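Predicted ATPase involved in replication control, Cdc46/Mcm family (Methanopyrus kandleri AV19, PDB 3F8T) probably binds ATP and single-stranded DNA as a member of the MCM family, whose helicases unwind DNA during replication. Local coordinates at residues 125-130 with 136-141; 203-208 with 463-468; 269-274 with 314-319; 435-438 with 443-446. The protein carries 2 engineered substitutions. All blocks are in the same frame, centred on the assembly; numbering follows the deposited sequence.

Contact 1 (125-130 with 136-141)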
loop_
_atom_site.group_PDB
_atom_site.type_symbol
_atom_site.label_atom_id
_atom_site.label_comp_id
_atom_site.label_asym_id
_atom_site.label_seq_id
_atom_site.Cartn_x
_atom_site.Cartn_y
_atom_site.Cartn_z
ATOM N N VAL A 125 -4.704 -1.542 8.807
ATOM C CA VAL A 125 -5.013 -2.428 9.917
ATOM C C VAL A 125 -3.736 -3.135 10.364
ATOM O O VAL A 125 -3.092 -3.858 9.592
ATOM C CB VAL A 125 -6.127 -3.469 9.553
ATOM C CG1 VAL A 125 -6.462 -4.344 10.753
ATOM C CG2 VAL A 125 -7.388 -2.767 9.024
ATOM N N ARG A 126 -3.367 -2.913 11.620
ATOM C CA ARG A 126 -2.167 -3.528 12.184
ATOM C C ARG A 126 -2.455 -4.905 12.756
ATOM O O ARG A 126 -1.590 -5.791 12.735
ATOM C CB ARG A 126 -1.623 -2.648 13.303
ATOM C CG ARG A 126 -1.119 -1.300 12.826
ATOM C CD ARG A 126 0.296 -1.408 12.284
ATOM N NE ARG A 126 1.261 -1.287 13.366
ATOM C CZ ARG A 126 2.077 -0.255 13.542
ATOM N NH1 ARG A 126 2.086 0.767 12.695
ATOM N NH2 ARG A 126 2.897 -0.257 14.574
ATOM N N GLU A 127 -3.673 -5.080 13.273
ATOM C CA GLU A 127 -3.988 -6.258 14.060
ATOM C C GLU A 127 -5.498 -6.461 14.152
ATOM O O GLU A 127 -6.273 -5.500 14.101
ATOM C CB GLU A 127 -3.375 -6.116 15.464
ATOM C CG GLU A 127 -3.577 -7.321 16.368
ATOM C CD GLU A 127 -3.034 -7.104 17.761
ATOM O OE1 GLU A 127 -1.968 -6.445 17.906
ATOM O OE2 GLU A 127 -3.681 -7.603 18.716
ATOM N N VAL A 128 -5.911 -7.719 14.249
ATOM C CA VAL A 128 -7.308 -8.042 14.514
ATOM C C VAL A 128 -7.353 -9.106 15.593
ATOM O O VAL A 128 -6.392 -9.862 15.764
ATOM C CB VAL A 128 -8.081 -8.505 13.259
ATOM C CG1 VAL A 128 -8.062 -7.441 12.170
ATOM C CG2 VAL A 128 -7.576 -9.876 12.715
ATOM N N ARG A 129 -8.455 -9.151 16.336
ATOM C CA ARG A 129 -8.607 -10.183 17.349
ATOM C C ARG A 129 -10.070 -10.571 17.591
ATOM O O ARG A 129 -11.003 -9.793 17.307
ATOM C CB ARG A 129 -7.866 -9.816 18.646
ATOM C CG ARG A 129 -8.534 -8.815 19.537
ATOM C CD ARG A 129 -7.738 -8.643 20.835
ATOM N NE ARG A 129 -8.521 -7.927 21.856
ATOM C CZ ARG A 129 -8.629 -6.602 21.937
ATOM N NH1 ARG A 129 -8.008 -5.819 21.057
ATOM N NH2 ARG A 129 -9.367 -6.054 22.897
ATOM N N GLY A 130 -10.242 -11.797 18.077
ATOM C CA GLY A 130 -11.559 -12.341 18.363
ATOM C C GLY A 130 -11.517 -13.791 18.817
ATOM O O GLY A 130 -10.472 -14.308 19.209
ATOM N N HIS A 136 -12.185 -7.131 17.406
ATOM C CA HIS A 136 -11.396 -5.924 17.641
ATOM C C HIS A 136 -10.325 -5.743 16.578
ATOM O O HIS A 136 -9.808 -6.719 16.035
ATOM C CB HIS A 136 -10.680 -5.987 18.987
ATOM C CG HIS A 136 -11.588 -5.906 20.173
ATOM N ND1 HIS A 136 -11.832 -4.725 20.841
ATOM C CD2 HIS A 136 -12.293 -6.862 20.826
ATOM C CE1 HIS A 136 -12.662 -4.953 21.845
ATOM N NE2 HIS A 136 -12.959 -6.240 21.855
ATOM N N ALA A 137 -9.977 -4.490 16.312
ATOM C CA ALA A 137 -8.860 -4.189 15.432
ATOM C C ALA A 137 -8.051 -3.023 15.978
ATOM O O ALA A 137 -8.551 -2.207 16.782
ATOM C CB ALA A 137 -9.358 -3.893 14.022
ATOM N N ILE A 138 -6.786 -2.956 15.565
ATOM C CA ILE A 138 -5.983 -1.757 15.805
ATOM C C ILE A 138 -5.643 -1.186 14.434
ATOM O O ILE A 138 -5.168 -1.929 13.561
ATOM C CB ILE A 138 -4.691 -2.054 16.570
ATOM C CG1 ILE A 138 -4.989 -2.527 18.002
ATOM C CG2 ILE A 138 -3.778 -0.811 16.578
ATOM C CD1 ILE A 138 -3.781 -3.216 18.640
ATOM N N VAL A 139 -5.905 0.110 14.249
ATOM C CA VAL A 139 -5.649 0.776 12.967
ATOM C C VAL A 139 -4.608 1.903 13.079
ATOM O O VAL A 139 -4.767 2.841 13.872
ATOM C CB VAL A 139 -6.979 1.348 12.354
ATOM C CG1 VAL A 139 -6.717 2.043 11.051
ATOM C CG2 VAL A 139 -8.022 0.239 12.160
ATOM N N ASP A 140 -3.569 1.825 12.250
ATOM C CA ASP A 140 -2.557 2.886 12.149
ATOM C C ASP A 140 -3.096 3.979 11.230
ATOM O O ASP A 140 -3.179 3.795 10.010
ATOM C CB ASP A 140 -1.235 2.306 11.613
ATOM C CG ASP A 140 -0.148 3.373 11.375
ATOM O OD1 ASP A 140 -0.292 4.550 11.788
ATOM O OD2 ASP A 140 0.861 3.010 10.740
ATOM N N THR A 141 -3.478 5.111 11.818
ATOM C CA THR A 141 -4.027 6.227 11.033
ATOM C C THR A 141 -2.948 7.233 10.590
ATOM O O THR A 141 -3.253 8.292 10.046
ATOM C CB THR A 141 -5.148 6.974 11.787
ATOM O OG1 THR A 141 -4.627 7.502 13.005
ATOM C CG2 THR A 141 -6.304 6.047 12.115
#
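Arg129 lays its guanidinium flat on the ring of His136, the two planes only 12° apart and the centres separated by 3.8 Å. NH2 stands over the middle of the imidazole, while His136 CG lies under the centre of the guanidinium; no hydrogen bond joins them, because NH2 meets ND1 at a poor angle. Arg129 reaches this face by placing CG between its backbone N and carbonyl carbon (chi1 78°) and then running extended to NE. The other flat pair meets differently: Asp140 OD2 comes to the edge of the Arg126 guanidinium, 3.2 Å from NH1, with the carboxylate almost perpendicular to it. OD1 of this aspartate is taken by Gly142 N.

Replacing His136 by an alanine would probably leave the Arg129 guanidinium without its flat support and able to swing away.

Between these ends the backbones pair antiparallel. Ile138 O receives Arg126 N at 2.8 Å and, weakly, Glu127 N, the signature of a classic beta bulge. Glu127 O answers with a 3.0 Å bond from Ile138 N, and Arg129 and His136 exchange two more.

The hairpin belongs to the OB-fold region. Strand 289-293 pairs along the far edge of 125-130, where Arg292 also salt-bridges Glu127, and strand 145-149 flanks 136-141, with Leu145 touching Ile138.

Contact 2 (203-208 with 463-468)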
loop_
_atom_site.group_PDB
_atom_site.type_symbol
_atom_site.label_atom_id
_atom_site.label_comp_id
_atom_site.label_asym_id
_atom_site.label_seq_id
_atom_site.Cartn_x
_atom_site.Cartn_y
_atom_site.Cartn_z
ATOM N N ASP A 203 11.656 14.353 -18.988
ATOM C CA ASP A 203 12.394 13.120 -18.748
ATOM C C ASP A 203 12.162 12.841 -17.280
ATOM O O ASP A 203 12.993 13.247 -16.434
ATOM C CB ASP A 203 13.889 13.342 -19.076
ATOM C CG ASP A 203 14.755 12.092 -18.875
ATOM O OD1 ASP A 203 14.247 11.010 -18.487
ATOM O OD2 ASP A 203 15.987 12.209 -19.108
ATOM N N PRO A 204 11.005 12.216 -16.942
ATOM C CA PRO A 204 10.750 11.972 -15.523
ATOM C C PRO A 204 11.700 10.933 -14.932
ATOM O O PRO A 204 11.996 10.995 -13.740
ATOM C CB PRO A 204 9.292 11.489 -15.487
ATOM C CG PRO A 204 9.023 10.991 -16.827
ATOM C CD PRO A 204 9.899 11.737 -17.786
ATOM N N LEU A 205 12.183 10.000 -15.749
ATOM C CA LEU A 205 13.106 8.977 -15.239
ATOM C C LEU A 205 14.352 9.613 -14.652
ATOM O O LEU A 205 14.732 9.303 -13.538
ATOM C CB LEU A 205 13.494 7.967 -16.323
ATOM C CG LEU A 205 14.499 6.891 -15.900
ATOM C CD1 LEU A 205 13.992 6.054 -14.710
ATOM C CD2 LEU A 205 14.807 5.994 -17.070
ATOM N N THR A 206 14.978 10.519 -15.402
ATOM C CA THR A 206 16.173 11.207 -14.895
ATOM C C THR A 206 15.897 12.030 -13.639
ATOM O O THR A 206 16.678 12.017 -12.675
ATOM C CB THR A 206 16.832 12.060 -16.005
ATOM O OG1 THR A 206 17.198 11.191 -17.090
ATOM C CG2 THR A 206 18.083 12.720 -15.477
ATOM N N THR A 207 14.767 12.728 -13.636
ATOM C CA THR A 207 14.351 13.500 -12.468
ATOM C C THR A 207 14.235 12.635 -11.207
ATOM O O THR A 207 14.783 12.993 -10.155
ATOM C CB THR A 207 13.029 14.219 -12.753
ATOM O OG1 THR A 207 13.203 15.064 -13.895
ATOM C CG2 THR A 207 12.611 15.051 -11.581
ATOM N N PHE A 208 13.506 11.518 -11.296
ATOM C CA PHE A 208 13.334 10.642 -10.144
ATOM C C PHE A 208 14.655 9.993 -9.741
ATOM O O PHE A 208 14.941 9.881 -8.552
ATOM C CB PHE A 208 12.270 9.566 -10.420
ATOM C CG PHE A 208 10.869 9.998 -10.136
ATOM C CD1 PHE A 208 10.089 10.581 -11.134
ATOM C CD2 PHE A 208 10.316 9.816 -8.862
ATOM C CE1 PHE A 208 8.760 10.958 -10.866
ATOM C CE2 PHE A 208 9.002 10.186 -8.584
ATOM C CZ PHE A 208 8.227 10.777 -9.587
ATOM N N ALA A 463 6.487 3.135 -18.675
ATOM C CA ALA A 463 5.252 3.625 -19.307
ATOM C C ALA A 463 4.355 4.313 -18.262
ATOM O O ALA A 463 3.775 5.371 -18.534
ATOM C CB ALA A 463 4.514 2.489 -20.035
ATOM N N ARG A 464 4.256 3.746 -17.058
ATOM C CA ARG A 464 3.528 4.439 -15.971
ATOM C C ARG A 464 4.120 5.821 -15.680
ATOM O O ARG A 464 3.392 6.796 -15.430
ATOM C CB ARG A 464 3.494 3.587 -14.687
ATOM C CG ARG A 464 2.696 2.300 -14.869
ATOM C CD ARG A 464 2.362 1.568 -13.563
ATOM N NE ARG A 464 3.448 0.657 -13.285
ATOM C CZ ARG A 464 3.462 -0.631 -13.566
ATOM N NH1 ARG A 464 2.408 -1.250 -14.085
ATOM N NH2 ARG A 464 4.542 -1.308 -13.275
ATOM N N MET A 465 5.452 5.902 -15.729
ATOM C CA MET A 465 6.185 7.143 -15.470
ATOM C C MET A 465 5.894 8.224 -16.512
ATOM O O MET A 465 6.084 9.424 -16.247
ATOM C CB MET A 465 7.678 6.836 -15.460
ATOM C CG MET A 465 8.531 7.780 -14.679
ATOM S SD MET A 465 10.213 7.110 -14.708
ATOM C CE MET A 465 10.346 6.326 -13.129
ATOM N N ARG A 466 5.457 7.794 -17.697
ATOM C CA ARG A 466 5.068 8.697 -18.784
ATOM C C ARG A 466 3.560 8.909 -18.782
ATOM O O ARG A 466 3.010 9.494 -19.733
ATOM C CB ARG A 466 5.451 8.094 -20.146
ATOM C CG ARG A 466 6.924 7.979 -20.455
ATOM C CD ARG A 466 7.149 7.587 -21.925
ATOM N NE ARG A 466 6.595 6.267 -22.251
ATOM C CZ ARG A 466 5.452 6.064 -22.903
ATOM N NH1 ARG A 466 4.730 7.094 -23.333
ATOM N NH2 ARG A 466 5.028 4.828 -23.132
ATOM N N LEU A 467 2.902 8.426 -17.728
ATOM C CA LEU A 467 1.443 8.432 -17.599
ATOM C C LEU A 467 0.780 7.761 -18.802
ATOM O O LEU A 467 -0.219 8.253 -19.336
ATOM C CB LEU A 467 0.908 9.872 -17.404
ATOM C CG LEU A 467 1.438 10.692 -16.221
ATOM C CD1 LEU A 467 0.809 12.086 -16.248
ATOM C CD2 LEU A 467 1.131 10.002 -14.883
ATOM N N SER A 468 1.322 6.620 -19.218
ATOM C CA SER A 468 0.795 5.935 -20.379
ATOM C C SER A 468 0.304 4.510 -20.098
ATOM O O SER A 468 0.814 3.811 -19.209
ATOM C CB SER A 468 1.829 5.953 -21.508
ATOM O OG SER A 468 1.423 5.100 -22.556
#
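Met465 crosses the first turn of helix 204-212 at a slant, touching Pro204 with the middle of its side chain and Leu205 with its end. The methylene CG sits 3.9 Å from Pro204 CB and equally close to CG of that ring. Further out, SD rests against the backbone, 3.5 Å from Leu205 CA, and also meets Leu205 CB. The methyl CE then lies 4.0 Å from Leu205 CD1. This path follows from the torsions: CG points away from the backbone N (chi1 -155°), the chain stays straight through chi2, and a bend at chi3 (-100°) turns CE toward the leucine branch.

Pro204 also has its ring atom CG 3.4 Å from Met465 O.

The N-terminal end of one helix here meets the C-terminal end of another. Asp203 is the N-cap of helix 204-212, its OD1 accepting from Thr206 N, and a Schellman motif with Leu467 at C-prime closes helix 449-465. Phe230 and Leu227 also touch Met465, while Ala226 and Ile478 also touch Leu205.

Met465 thus meets Pro204 and Leu205 by van der Waals contact of CG, SD and CE alone, and its carbonyl oxygen bonds to Tyr402 OH rather than across the contact. The polar tie between the lid and P-loop regions comes from nearby Arg464, which salt-bridges Glu238 and donates to Phe230 O.

Contact 3 (269-274 with 314-319)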
loop_
_atom_site.group_PDB
_atom_site.type_symbol
_atom_site.label_atom_id
_atom_site.label_comp_id
_atom_site.label_asym_id
_atom_site.label_seq_id
_atom_site.Cartn_x
_atom_site.Cartn_y
_atom_site.Cartn_z
ATOM N N VAL A 269 12.866 -2.299 7.468
ATOM C CA VAL A 269 13.406 -3.195 8.483
ATOM C C VAL A 269 14.906 -3.425 8.298
ATOM O O VAL A 269 15.425 -3.495 7.171
ATOM C CB VAL A 269 12.689 -4.584 8.549
ATOM C CG1 VAL A 269 11.216 -4.431 8.967
ATOM C CG2 VAL A 269 12.812 -5.377 7.224
ATOM N N ASP A 270 15.586 -3.549 9.426
ATOM C CA ASP A 270 16.926 -4.124 9.449
ATOM C C ASP A 270 16.664 -5.606 9.675
ATOM O O ASP A 270 16.205 -5.982 10.752
ATOM C CB ASP A 270 17.709 -3.512 10.615
ATOM C CG ASP A 270 19.101 -4.102 10.781
ATOM O OD1 ASP A 270 19.395 -5.208 10.294
ATOM O OD2 ASP A 270 19.917 -3.426 11.424
ATOM N N LEU A 271 16.934 -6.443 8.672
ATOM C CA LEU A 271 16.615 -7.875 8.775
ATOM C C LEU A 271 17.244 -8.541 10.010
ATOM O O LEU A 271 16.656 -9.458 10.615
ATOM C CB LEU A 271 16.975 -8.642 7.489
ATOM C CG LEU A 271 16.309 -10.027 7.366
ATOM C CD1 LEU A 271 14.767 -9.918 7.236
ATOM C CD2 LEU A 271 16.865 -10.787 6.188
ATOM N N ARG A 272 18.422 -8.062 10.401
ATOM C CA ARG A 272 19.098 -8.582 11.589
ATOM C C ARG A 272 18.300 -8.357 12.883
ATOM O O ARG A 272 18.459 -9.121 13.835
ATOM C CB ARG A 272 20.490 -7.959 11.722
ATOM C CG ARG A 272 21.382 -8.215 10.506
ATOM C CD ARG A 272 22.611 -7.316 10.495
ATOM N NE ARG A 272 22.285 -5.917 10.776
ATOM C CZ ARG A 272 23.195 -4.945 10.876
ATOM N NH1 ARG A 272 24.486 -5.227 10.708
ATOM N NH2 ARG A 272 22.823 -3.700 11.168
ATOM N N ARG A 273 17.457 -7.321 12.912
ATOM C CA ARG A 273 16.645 -6.997 14.089
ATOM C C ARG A 273 15.187 -7.460 13.947
ATOM O O ARG A 273 14.331 -7.085 14.750
ATOM C CB ARG A 273 16.659 -5.495 14.346
ATOM C CG ARG A 273 18.044 -4.889 14.560
ATOM C CD ARG A 273 17.921 -3.380 14.662
ATOM N NE ARG A 273 19.184 -2.706 14.980
ATOM C CZ ARG A 273 19.663 -2.529 16.216
ATOM N NH1 ARG A 273 19.015 -3.003 17.277
ATOM N NH2 ARG A 273 20.804 -1.877 16.390
ATOM N N THR A 274 14.917 -8.289 12.947
ATOM C CA THR A 274 13.549 -8.660 12.614
ATOM C C THR A 274 13.348 -10.153 12.791
ATOM O O THR A 274 13.957 -10.961 12.079
ATOM C CB THR A 274 13.207 -8.227 11.168
ATOM O OG1 THR A 274 13.530 -6.840 11.015
ATOM C CG2 THR A 274 11.723 -8.421 10.856
ATOM N N GLU A 314 17.356 -18.867 6.573
ATOM C CA GLU A 314 16.490 -19.554 5.632
ATOM C C GLU A 314 14.977 -19.252 5.759
ATOM O O GLU A 314 14.322 -18.978 4.735
ATOM C CB GLU A 314 16.758 -21.064 5.698
ATOM C CG GLU A 314 16.471 -21.784 4.436
ATOM C CD GLU A 314 17.047 -23.196 4.428
ATOM O OE1 GLU A 314 17.166 -23.820 5.510
ATOM O OE2 GLU A 314 17.376 -23.681 3.320
ATOM N N PRO A 315 14.408 -19.318 6.989
ATOM C CA PRO A 315 12.985 -18.988 7.141
ATOM C C PRO A 315 12.620 -17.583 6.642
ATOM O O PRO A 315 11.573 -17.415 6.011
ATOM C CB PRO A 315 12.767 -19.111 8.652
ATOM C CG PRO A 315 13.780 -20.185 9.054
ATOM C CD PRO A 315 14.989 -19.757 8.280
ATOM N N HIS A 316 13.480 -16.603 6.928
ATOM C CA HIS A 316 13.362 -15.238 6.387
ATOM C C HIS A 316 13.432 -15.193 4.857
ATOM O O HIS A 316 12.650 -14.488 4.230
ATOM C CB HIS A 316 14.437 -14.333 6.969
ATOM C CG HIS A 316 14.294 -14.097 8.443
ATOM N ND1 HIS A 316 14.456 -15.100 9.373
ATOM C CD2 HIS A 316 13.999 -12.978 9.144
ATOM C CE1 HIS A 316 14.283 -14.605 10.588
ATOM N NE2 HIS A 316 14.003 -13.318 10.477
ATOM N N ARG A 317 14.366 -15.933 4.262
ATOM C CA ARG A 317 14.443 -16.029 2.798
ATOM C C ARG A 317 13.189 -16.630 2.165
ATOM O O ARG A 317 12.685 -16.110 1.153
ATOM C CB ARG A 317 15.711 -16.767 2.354
ATOM C CG ARG A 317 16.951 -16.105 2.893
ATOM C CD ARG A 317 18.230 -16.651 2.257
ATOM N NE ARG A 317 18.254 -18.103 2.128
ATOM C CZ ARG A 317 18.957 -18.920 2.905
ATOM N NH1 ARG A 317 19.685 -18.444 3.911
ATOM N NH2 ARG A 317 18.932 -20.223 2.674
ATOM N N TRP A 318 12.689 -17.721 2.737
ATOM C CA TRP A 318 11.420 -18.299 2.281
ATOM C C TRP A 318 10.264 -17.295 2.323
ATOM O O TRP A 318 9.492 -17.207 1.379
ATOM C CB TRP A 318 11.032 -19.518 3.108
ATOM C CG TRP A 318 11.970 -20.670 2.982
ATOM C CD1 TRP A 318 12.829 -20.935 1.952
ATOM C CD2 TRP A 318 12.114 -21.747 3.917
ATOM N NE1 TRP A 318 13.509 -22.110 2.196
ATOM C CE2 TRP A 318 13.091 -22.625 3.397
ATOM C CE3 TRP A 318 11.512 -22.048 5.148
ATOM C CZ2 TRP A 318 13.478 -23.796 4.065
ATOM C CZ3 TRP A 318 11.898 -23.195 5.816
ATOM C CH2 TRP A 318 12.876 -24.060 5.273
ATOM N N ALA A 319 10.156 -16.549 3.421
ATOM C CA ALA A 319 9.104 -15.536 3.561
ATOM C C ALA A 319 9.253 -14.491 2.480
ATOM O O ALA A 319 8.267 -14.129 1.807
ATOM C CB ALA A 319 9.157 -14.874 4.954
#
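Asp270 O is gripped from opposite faces of its plane by Arg273 N and Thr274 OG1, and the turn so fixed presents Thr274 O to His316. There the ring nitrogen NE2 donates a hydrogen bond of 2.9 Å, with an angle of 151° at the hydrogen. The carbonyl oxygen lies close to the imidazole plane, and the nitrogen in turn is tilted 20° from the carbonyl plane. NE2 must therefore carry a hydrogen.

Beside this bond the neighbouring ring carbon takes an apolar partner: Leu271 CD1 stands at the ring edge, 3.7 Å from His316 CD2. Leu271 and His316 run alongside one another from opposite ends. His316 turns its CG away from its own carbonyl carbon (chi1 -66°), which sends the ring off the helix toward the turn. A phenylalanine in its place would probably keep some contact with Leu271 but leave Thr274 O without its ring donor.

The turn has further internal bracing. Arg272 takes Asp270 side-on, NE to OD1 and NH2 to OD2, the second bond being 2.9 Å and lying in the guanidinium plane. The hydroxyl bond from Thr274 OG1 to Asp270 O measures 2.8 Å.

Strand 266-270 is an outermost strand of the five-stranded parallel sheet of the P-loop region, pairing with strand 303-307, and the turn that follows it meets helix 314-326. Leu279 of helix 276-279 touches both Leu271 and Thr274, while Leu276 of the same helix touches Pro315 and Ala319.

Contact 4 (435-438 with 443-446)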
loop_
_atom_site.group_PDB
_atom_site.type_symbol
_atom_site.label_atom_id
_atom_site.label_comp_id
_atom_site.label_asym_id
_atom_site.label_seq_id
_atom_site.Cartn_x
_atom_site.Cartn_y
_atom_site.Cartn_z
ATOM N N GLU A 435 25.287 -17.644 -25.356
ATOM C CA GLU A 435 25.744 -18.915 -25.925
ATOM C C GLU A 435 27.102 -18.769 -26.575
ATOM O O GLU A 435 28.016 -19.555 -26.312
ATOM C CB GLU A 435 24.718 -19.496 -26.896
ATOM C CG GLU A 435 23.611 -20.238 -26.171
ATOM C CD GLU A 435 24.130 -20.946 -24.914
ATOM O OE1 GLU A 435 24.770 -22.018 -25.048
ATOM O OE2 GLU A 435 23.906 -20.419 -23.794
ATOM N N GLU A 436 27.241 -17.723 -27.378
ATOM C CA GLU A 436 28.498 -17.445 -28.037
ATOM C C GLU A 436 29.629 -17.205 -27.036
ATOM O O GLU A 436 30.691 -17.832 -27.140
ATOM C CB GLU A 436 28.356 -16.278 -29.011
ATOM C CG GLU A 436 28.791 -16.662 -30.412
ATOM C CD GLU A 436 29.226 -15.479 -31.247
ATOM O OE1 GLU A 436 28.434 -14.519 -31.381
ATOM O OE2 GLU A 436 30.363 -15.520 -31.775
ATOM N N ARG A 437 29.401 -16.322 -26.064
ATOM C CA ARG A 437 30.382 -16.065 -25.003
ATOM C C ARG A 437 30.771 -17.307 -24.198
ATOM O O ARG A 437 31.940 -17.495 -23.859
ATOM C CB ARG A 437 29.895 -14.972 -24.057
ATOM C CG ARG A 437 29.823 -13.579 -24.683
ATOM C CD ARG A 437 29.310 -12.548 -23.680
ATOM N NE ARG A 437 30.081 -12.556 -22.440
ATOM C CZ ARG A 437 31.116 -11.765 -22.174
ATOM N NH1 ARG A 437 31.540 -10.866 -23.063
ATOM N NH2 ARG A 437 31.732 -11.878 -21.009
ATOM N N LEU A 438 29.796 -18.154 -23.885
ATOM C CA LEU A 438 30.109 -19.399 -23.191
ATOM C C LEU A 438 30.955 -20.290 -24.109
ATOM O O LEU A 438 31.918 -20.906 -23.663
ATOM C CB LEU A 438 28.834 -20.112 -22.722
ATOM C CG LEU A 438 28.061 -19.417 -21.585
ATOM C CD1 LEU A 438 26.716 -20.079 -21.336
ATOM C CD2 LEU A 438 28.857 -19.317 -20.280
ATOM N N PRO A 443 33.099 -16.445 -18.770
ATOM C CA PRO A 443 32.030 -16.585 -17.783
ATOM C C PRO A 443 31.004 -15.466 -17.929
ATOM O O PRO A 443 31.359 -14.286 -17.990
ATOM C CB PRO A 443 32.764 -16.487 -16.440
ATOM C CG PRO A 443 34.178 -16.831 -16.750
ATOM C CD PRO A 443 34.412 -16.279 -18.120
ATOM N N THR A 444 29.738 -15.863 -18.031
ATOM C CA THR A 444 28.647 -14.920 -18.233
ATOM C C THR A 444 27.391 -15.425 -17.538
ATOM O O THR A 444 27.160 -16.638 -17.455
ATOM C CB THR A 444 28.348 -14.669 -19.743
ATOM O OG1 THR A 444 27.420 -15.641 -20.232
ATOM C CG2 THR A 444 29.598 -14.735 -20.572
ATOM N N LEU A 445 26.588 -14.499 -17.028
ATOM C CA LEU A 445 25.303 -14.869 -16.447
ATOM C C LEU A 445 24.343 -15.291 -17.553
ATOM O O LEU A 445 24.336 -14.678 -18.629
ATOM C CB LEU A 445 24.719 -13.712 -15.620
ATOM C CG LEU A 445 25.354 -13.392 -14.259
ATOM C CD1 LEU A 445 24.792 -12.117 -13.653
ATOM C CD2 LEU A 445 25.205 -14.535 -13.267
ATOM N N PRO A 446 23.540 -16.348 -17.310
ATOM C CA PRO A 446 22.539 -16.719 -18.314
ATOM C C PRO A 446 21.465 -15.645 -18.460
ATOM O O PRO A 446 21.221 -14.891 -17.519
ATOM C CB PRO A 446 21.923 -18.006 -17.748
ATOM C CG PRO A 446 22.164 -17.927 -16.282
ATOM C CD PRO A 446 23.503 -17.242 -16.140
#
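Arg437 and Thr444 are brought together by their torsions: Arg437 points CG away from its carbonyl carbon (chi1 -68°), runs straight through chi2 and bends at chi3, while Thr444 likewise sets its methyl CG2 opposite the carbonyl carbon. The bend brings the edge of the guanidinium to that methyl. CG2 also packs on the start of the arginine chain, 3.5 Å from Arg437 CB, and it stands 3.8 Å from CD. The two side chains meet at a slant, with the methyl near the guanidinium plane.

One distance here is doubtful. Arg437 NE to Thr444 CG2 is modelled at 2.9 Å, too short for a nitrogen against a methyl carbon. The hydroxyl of the same threonine, OG1, is buried and has no hydrogen-bond partner in the model; its nearest neighbour across the contact is Leu438 CD2 at 3.9 Å. Taken together, these two facts make the modelled rotation of Thr444 uncertain, so no strain should be read from the close approach.

Pro443 contributes its carbonyl: O lies near the guanidinium plane, 3.9 Å from Arg437 NH2, too distant to count as a hydrogen bond. No hydrogen bond or salt bridge crosses the contact, which lies at the surface.

Helix 417-439 ends just past Leu438, and the chain turns back through this loop before helix 449-465 begins, both within the lid region. Leu442 also touches Arg437, and from the loop Pro443 and Leu445 touch Met491, tying it to residues that follow helix 473-489.

How the contacts relate
The four contacts do not touch one another and lie in different parts of the chain. Contact 1, in the OB-fold region, and contact 4, in the lid region, are the furthest apart, their centres about 51 Å from each other on opposite sides of the chain's centre. Contact 3, in the P-loop region, is the nearest to contact 1, with about 11 Å between closest atoms. Contact 2 joins the P-loop and lid regions, and contacts 3 and 4 both fall within the long loop of chain that it closes. Helices 417-439 and 449-465, consecutive in sequence, link contact 4 to contact 2; the centres of these two contacts are about 33 Å apart.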